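Local structure of kelch domain-containing protein (Colletotrichum graminicola M1.001, 5C86) at residues A283-D288 with T427-I432. The protein oxidises alcohols as a fungal member of the AA5 family, related to galactose oxidase, probably through a copper centre that is empty in this apo form. Residues are numbered along the deposited sequence; the frame is centred on the assembly and turned at random.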
# COMPACT_ATOMS: atom_id res chain seq x y z
N ALA A 283 -5.94 -4.92 0.15
CA ALA A 283 -5.35 -5.94 -0.70
C ALA A 283 -3.84 -5.87 -0.64
O ALA A 283 -3.30 -4.78 -0.64
CB ALA A 283 -5.77 -5.76 -2.14
N VAL A 284 -3.19 -7.02 -0.57
CA VAL A 284 -1.75 -7.09 -0.36
C VAL A 284 -1.15 -8.02 -1.40
O VAL A 284 -1.52 -9.17 -1.47
CB VAL A 284 -1.41 -7.55 1.07
CG1 VAL A 284 0.11 -7.71 1.22
CG2 VAL A 284 -1.94 -6.55 2.10
N VAL A 285 -0.16 -7.52 -2.15
CA VAL A 285 0.60 -8.37 -3.06
C VAL A 285 1.74 -9.08 -2.33
O VAL A 285 2.42 -8.48 -1.53
CB VAL A 285 1.09 -7.68 -4.35
CG1 VAL A 285 2.11 -6.63 -4.12
CG2 VAL A 285 1.67 -8.68 -5.38
N MET A 286 1.88 -10.37 -2.59
CA MET A 286 2.87 -11.26 -2.03
C MET A 286 4.01 -11.57 -3.00
O MET A 286 3.89 -11.35 -4.21
CB MET A 286 2.14 -12.51 -1.61
CG MET A 286 1.35 -12.31 -0.32
SD MET A 286 0.20 -13.70 -0.10
CE MET A 286 -0.85 -13.25 -1.20
N PRO A 287 5.12 -12.10 -2.48
CA PRO A 287 6.28 -12.29 -3.37
C PRO A 287 6.04 -13.17 -4.56
O PRO A 287 6.76 -12.96 -5.57
CB PRO A 287 7.35 -12.91 -2.47
CG PRO A 287 6.74 -13.08 -1.17
CD PRO A 287 5.53 -12.20 -1.07
N ASP A 288 5.16 -14.14 -4.50
CA ASP A 288 4.86 -14.98 -5.63
C ASP A 288 3.89 -14.41 -6.59
O ASP A 288 3.55 -15.08 -7.58
CB ASP A 288 4.26 -16.30 -5.15
CG ASP A 288 3.04 -16.18 -4.28
OD1 ASP A 288 2.56 -15.07 -4.03
OD2 ASP A 288 2.52 -17.27 -3.84
N THR A 427 -0.37 3.31 -2.32
CA THR A 427 0.22 3.49 -3.61
C THR A 427 1.64 3.02 -3.72
O THR A 427 2.22 3.01 -4.86
CB THR A 427 0.22 4.97 -4.02
OG1 THR A 427 1.14 5.66 -3.18
CG2 THR A 427 -1.21 5.53 -3.90
N ASP A 428 2.25 2.75 -2.55
CA ASP A 428 3.65 2.41 -2.48
C ASP A 428 3.95 0.96 -2.85
O ASP A 428 5.10 0.64 -3.18
CB ASP A 428 4.19 2.66 -1.08
CG ASP A 428 4.46 4.12 -0.78
OD1 ASP A 428 5.27 4.83 -1.45
OD2 ASP A 428 3.76 4.60 0.16
N GLN A 429 2.97 0.05 -2.67
CA GLN A 429 3.26 -1.34 -2.93
C GLN A 429 3.18 -1.65 -4.45
O GLN A 429 2.22 -1.38 -5.06
CB GLN A 429 2.35 -2.31 -2.14
CG GLN A 429 0.97 -2.31 -2.54
CD GLN A 429 0.12 -3.48 -1.86
OE1 GLN A 429 0.58 -4.59 -1.48
NE2 GLN A 429 -1.10 -3.19 -1.76
N ARG A 430 4.20 -2.32 -4.91
CA ARG A 430 4.20 -2.95 -6.20
C ARG A 430 5.18 -4.07 -6.20
O ARG A 430 6.17 -4.07 -5.46
CB ARG A 430 4.56 -1.92 -7.29
CG ARG A 430 5.92 -1.27 -7.16
CD ARG A 430 6.27 -0.37 -8.34
NE ARG A 430 5.30 0.72 -8.43
CZ ARG A 430 4.96 1.38 -9.56
NH1 ARG A 430 5.62 1.17 -10.74
NH2 ARG A 430 4.01 2.30 -9.48
N ARG A 431 4.95 -5.02 -7.07
CA ARG A 431 5.84 -6.17 -7.23
C ARG A 431 6.46 -6.20 -8.65
O ARG A 431 5.75 -6.00 -9.63
CB ARG A 431 5.08 -7.45 -7.09
CG ARG A 431 5.82 -8.71 -7.49
CD ARG A 431 5.02 -9.97 -7.14
NE ARG A 431 5.59 -11.21 -7.73
CZ ARG A 431 5.44 -11.58 -8.99
NH1 ARG A 431 4.68 -10.88 -9.82
NH2 ARG A 431 5.97 -12.70 -9.39
N ILE A 432 7.73 -6.47 -8.68
CA ILE A 432 8.54 -6.69 -9.87
C ILE A 432 9.10 -8.11 -9.80
O ILE A 432 9.93 -8.40 -8.96
CB ILE A 432 9.65 -5.64 -9.91
CG1 ILE A 432 9.00 -4.25 -10.14
CG2 ILE A 432 10.76 -6.02 -10.95
CD1 ILE A 432 9.99 -3.13 -9.83
O HOH W 1 2.92 -5.73 -0.72
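Gln429 reaches with its terminal amide to the backbone of Ala283 and Val285, the innermost strand edge of a Kelch-type propeller blade. NE2 gives an almost straight bond to Ala283 O (2.9 Å, 165° at the hydrogen), with the acceptor lying in the amide plane; OE1 takes Val285 N at 3.1 Å, that donor standing above the plane of the side-chain carbonyl. The amide thus pairs with the edge of this innermost strand much as another strand would, and two bonds fix its flip. A water donates to OE1 (2.7 Å) and to Val285 O, so the oxygen is gripped twice. Beside the amide, Val285 lies between Gln429 and Arg431: CG1 packs on OE1, while CG2, anti to the backbone N, meets Arg431 CB and CD at 4.0 Å. This tight, buried part is backed by Val227 of the neighbouring blade. Packing thins at Met286 to Asp288, where Arg431 is met mainly through backbone oxygens. Arg431 runs fully extended from CG to NE, past Met286 O, and NE bonds Pro287 O at 3.0 Å; the oxygen lies near the guanidinium plane, but NE sits well above the carbonyl plane. Ser414 OG shares that oxygen, and Tyr229 O holds Arg431 NH1. Asp288 OD2 makes a salt bridge to Lys290, and OD1 stays 6.1 Å from Arg431 NE. The contact therefore joins the C-terminal E-set domain, as in galactose oxidase, to the propeller's central strands, and its polar chemistry is side chain to backbone: an amide and a guanidinium satisfy main-chain groups without a salt bridge between the two segments.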